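Long-range contact in transcription elongation factor Spt4 (Methanocaldococcus jannaschii, PDB 3LPE), which pairs with Spt5 to form a zinc-containing heterodimer that stimulates transcription elongation by RNA polymerase: residues L30-N35 with K50-L55. Numbering follows the deposited sequence.
Sequences LLIVIN and KGKYAL
Y53 O takes the amide hydrogen of L31 in a nearly straight bond, 2.7 Å from L31 N with 166° at the hydrogen, and the CA-H of L30 leans on the same oxygen. The return bond, Y53 N to L31 O at 2.8 Å, completes the first hydrogen-bonded pair; V33 and G51 form the next, so four backbone bonds clamp two antiparallel strands. I32 and K52 sit between them as a non-hydrogen-bonded pair, their CA atoms 4.2 Å apart. Here the side chains run alongside each other in the same direction: K52 CG lies against both branches of I32, and the lysine chain, bent at its last two torsions, brings NZ to 3.5 Å from I32 CD1. Trimming I32 to an alanine would probably open a gap beside the K52 methylenes and let that bent chain swing more freely. On the other face stand L31, V33 and Y53. With CG beside its own backbone N (chi1 -62°), Y53 sets a ring edge toward L31 O, which is 3.8 Å from CD2 and near the ring plane; its OH is hydrogen-bonded to I49 O, fixing the far end of the ring. L55 closes the end of the pair, its CD2 on L31 CB at 3.9 Å. G51 adopts backbone angles at which a CB would collide with the preceding carbonyl oxygen. K50 CE comes within 3.7 Å of I34 O, while its ammonium makes a salt bridge to E34 of the neighbouring Spt5 (NusG-like) chain. Since L30 to V33 also pair antiparallel with a strand of that chain, one continuous sheet spans the heterodimer: I47 and helix 40-44 pack on its L31, V33 and Y53 face, while the other combines I32 with the K52 methylenes.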
loop_
_atom_site.group_PDB
_atom_site.type_symbol
_atom_site.label_atom_id
_atom_site.label_comp_id
_atom_site.label_asym_id
_atom_site.label_seq_id
_atom_site.Cartn_x
_atom_site.Cartn_y
_atom_site.Cartn_z
ATOM N N LEU B 30 -0.290 -5.719 -2.621
ATOM C CA LEU B 30 0.537 -5.058 -1.614
ATOM C C LEU B 30 -0.191 -3.862 -1.013
ATOM O O LEU B 30 -0.663 -2.973 -1.737
ATOM C CB LEU B 30 1.875 -4.619 -2.219
ATOM C CG LEU B 30 2.790 -3.732 -1.371
ATOM C CD1 LEU B 30 3.141 -4.448 -0.077
ATOM C CD2 LEU B 30 4.062 -3.403 -2.157
ATOM N N LEU B 31 -0.306 -3.854 0.309
ATOM C CA LEU B 31 -0.865 -2.706 1.033
ATOM C C LEU B 31 0.137 -2.317 2.102
ATOM O O LEU B 31 0.401 -3.100 3.025
ATOM C CB LEU B 31 -2.211 -3.059 1.674
ATOM C CG LEU B 31 -2.798 -2.012 2.652
ATOM C CD1 LEU B 31 -2.865 -0.623 2.032
ATOM C CD2 LEU B 31 -4.173 -2.418 3.167
ATOM N N ILE B 32 0.710 -1.128 1.970
ATOM C CA ILE B 32 1.692 -0.669 2.932
ATOM C C ILE B 32 0.988 0.323 3.818
ATOM O O ILE B 32 0.547 1.372 3.345
ATOM C CB ILE B 32 2.868 0.048 2.272
ATOM C CG1 ILE B 32 3.602 -0.891 1.308
ATOM C CG2 ILE B 32 3.836 0.579 3.321
ATOM C CD1 ILE B 32 4.737 -0.207 0.587
ATOM N N VAL B 33 0.861 -0.025 5.102
ATOM C CA VAL B 33 0.248 0.876 6.051
ATOM C C VAL B 33 1.317 1.627 6.827
ATOM O O VAL B 33 2.059 1.044 7.623
ATOM C CB VAL B 33 -0.665 0.114 7.022
ATOM C CG1 VAL B 33 -1.307 1.089 8.017
ATOM C CG2 VAL B 33 -1.712 -0.645 6.212
ATOM N N ILE B 34 1.390 2.926 6.603
ATOM C CA ILE B 34 2.388 3.742 7.267
ATOM C C ILE B 34 1.829 4.279 8.590
ATOM O O ILE B 34 2.520 4.312 9.602
ATOM C CB ILE B 34 2.814 4.905 6.358
ATOM C CG1 ILE B 34 3.427 4.348 5.056
ATOM C CG2 ILE B 34 3.815 5.784 7.056
ATOM C CD1 ILE B 34 3.677 5.399 4.010
ATOM N N ASN B 35 0.570 4.693 8.570
ATOM C CA ASN B 35 -0.094 5.223 9.764
ATOM C C ASN B 35 -1.482 4.624 9.932
ATOM O O ASN B 35 -2.458 5.135 9.385
ATOM C CB ASN B 35 -0.178 6.752 9.727
ATOM C CG ASN B 35 -0.753 7.343 11.025
ATOM O OD1 ASN B 35 -1.437 6.656 11.779
ATOM N ND2 ASN B 35 -0.465 8.612 11.284
ATOM N N LYS B 50 1.260 -0.780 11.879
ATOM C CA LYS B 50 2.006 -0.420 10.673
ATOM C C LYS B 50 2.811 -1.584 10.110
ATOM O O LYS B 50 3.278 -2.452 10.842
ATOM C CB LYS B 50 2.905 0.797 10.900
ATOM C CG LYS B 50 4.219 0.486 11.561
ATOM C CD LYS B 50 5.035 1.751 11.758
ATOM C CE LYS B 50 5.511 2.305 10.424
ATOM N NZ LYS B 50 6.492 3.407 10.618
ATOM N N GLY B 51 2.971 -1.593 8.792
ATOM C CA GLY B 51 3.711 -2.642 8.137
ATOM C C GLY B 51 3.250 -2.813 6.704
ATOM O O GLY B 51 2.425 -2.071 6.204
ATOM N N LYS B 52 3.790 -3.811 6.037
ATOM C CA LYS B 52 3.367 -4.104 4.695
ATOM C C LYS B 52 2.581 -5.403 4.754
ATOM O O LYS B 52 2.955 -6.311 5.483
ATOM C CB LYS B 52 4.603 -4.231 3.792
ATOM C CG LYS B 52 5.584 -3.058 3.962
ATOM C CD LYS B 52 6.999 -3.439 3.539
ATOM C CE LYS B 52 7.312 -2.959 2.131
ATOM N NZ LYS B 52 7.630 -1.508 2.151
ATOM N N TYR B 53 1.506 -5.480 3.974
ATOM C CA TYR B 53 0.609 -6.624 3.948
ATOM C C TYR B 53 0.283 -7.052 2.521
ATOM O O TYR B 53 0.167 -6.209 1.613
ATOM C CB TYR B 53 -0.716 -6.262 4.632
ATOM C CG TYR B 53 -0.550 -5.899 6.090
ATOM C CD1 TYR B 53 -0.814 -6.828 7.083
ATOM C CD2 TYR B 53 -0.142 -4.627 6.464
ATOM C CE1 TYR B 53 -0.670 -6.493 8.438
ATOM C CE2 TYR B 53 0.017 -4.290 7.805
ATOM C CZ TYR B 53 -0.253 -5.233 8.783
ATOM O OH TYR B 53 -0.104 -4.903 10.111
ATOM N N ALA B 54 0.069 -8.351 2.341
ATOM C CA ALA B 54 -0.419 -8.862 1.056
ATOM C C ALA B 54 -1.916 -8.607 1.009
ATOM O O ALA B 54 -2.513 -8.351 2.057
ATOM C CB ALA B 54 -0.100 -10.351 0.935
ATOM N N LEU B 55 -2.534 -8.628 -0.181
ATOM C CA LEU B 55 -3.987 -8.516 -0.256
ATOM C C LEU B 55 -4.677 -9.867 -0.137
ATOM O O LEU B 55 -5.803 -9.968 0.343
ATOM C CB LEU B 55 -4.436 -7.795 -1.534
ATOM C CG LEU B 55 -3.932 -6.361 -1.617
ATOM C CD1 LEU B 55 -4.417 -5.710 -2.910
ATOM C CD2 LEU B 55 -4.398 -5.570 -0.396
#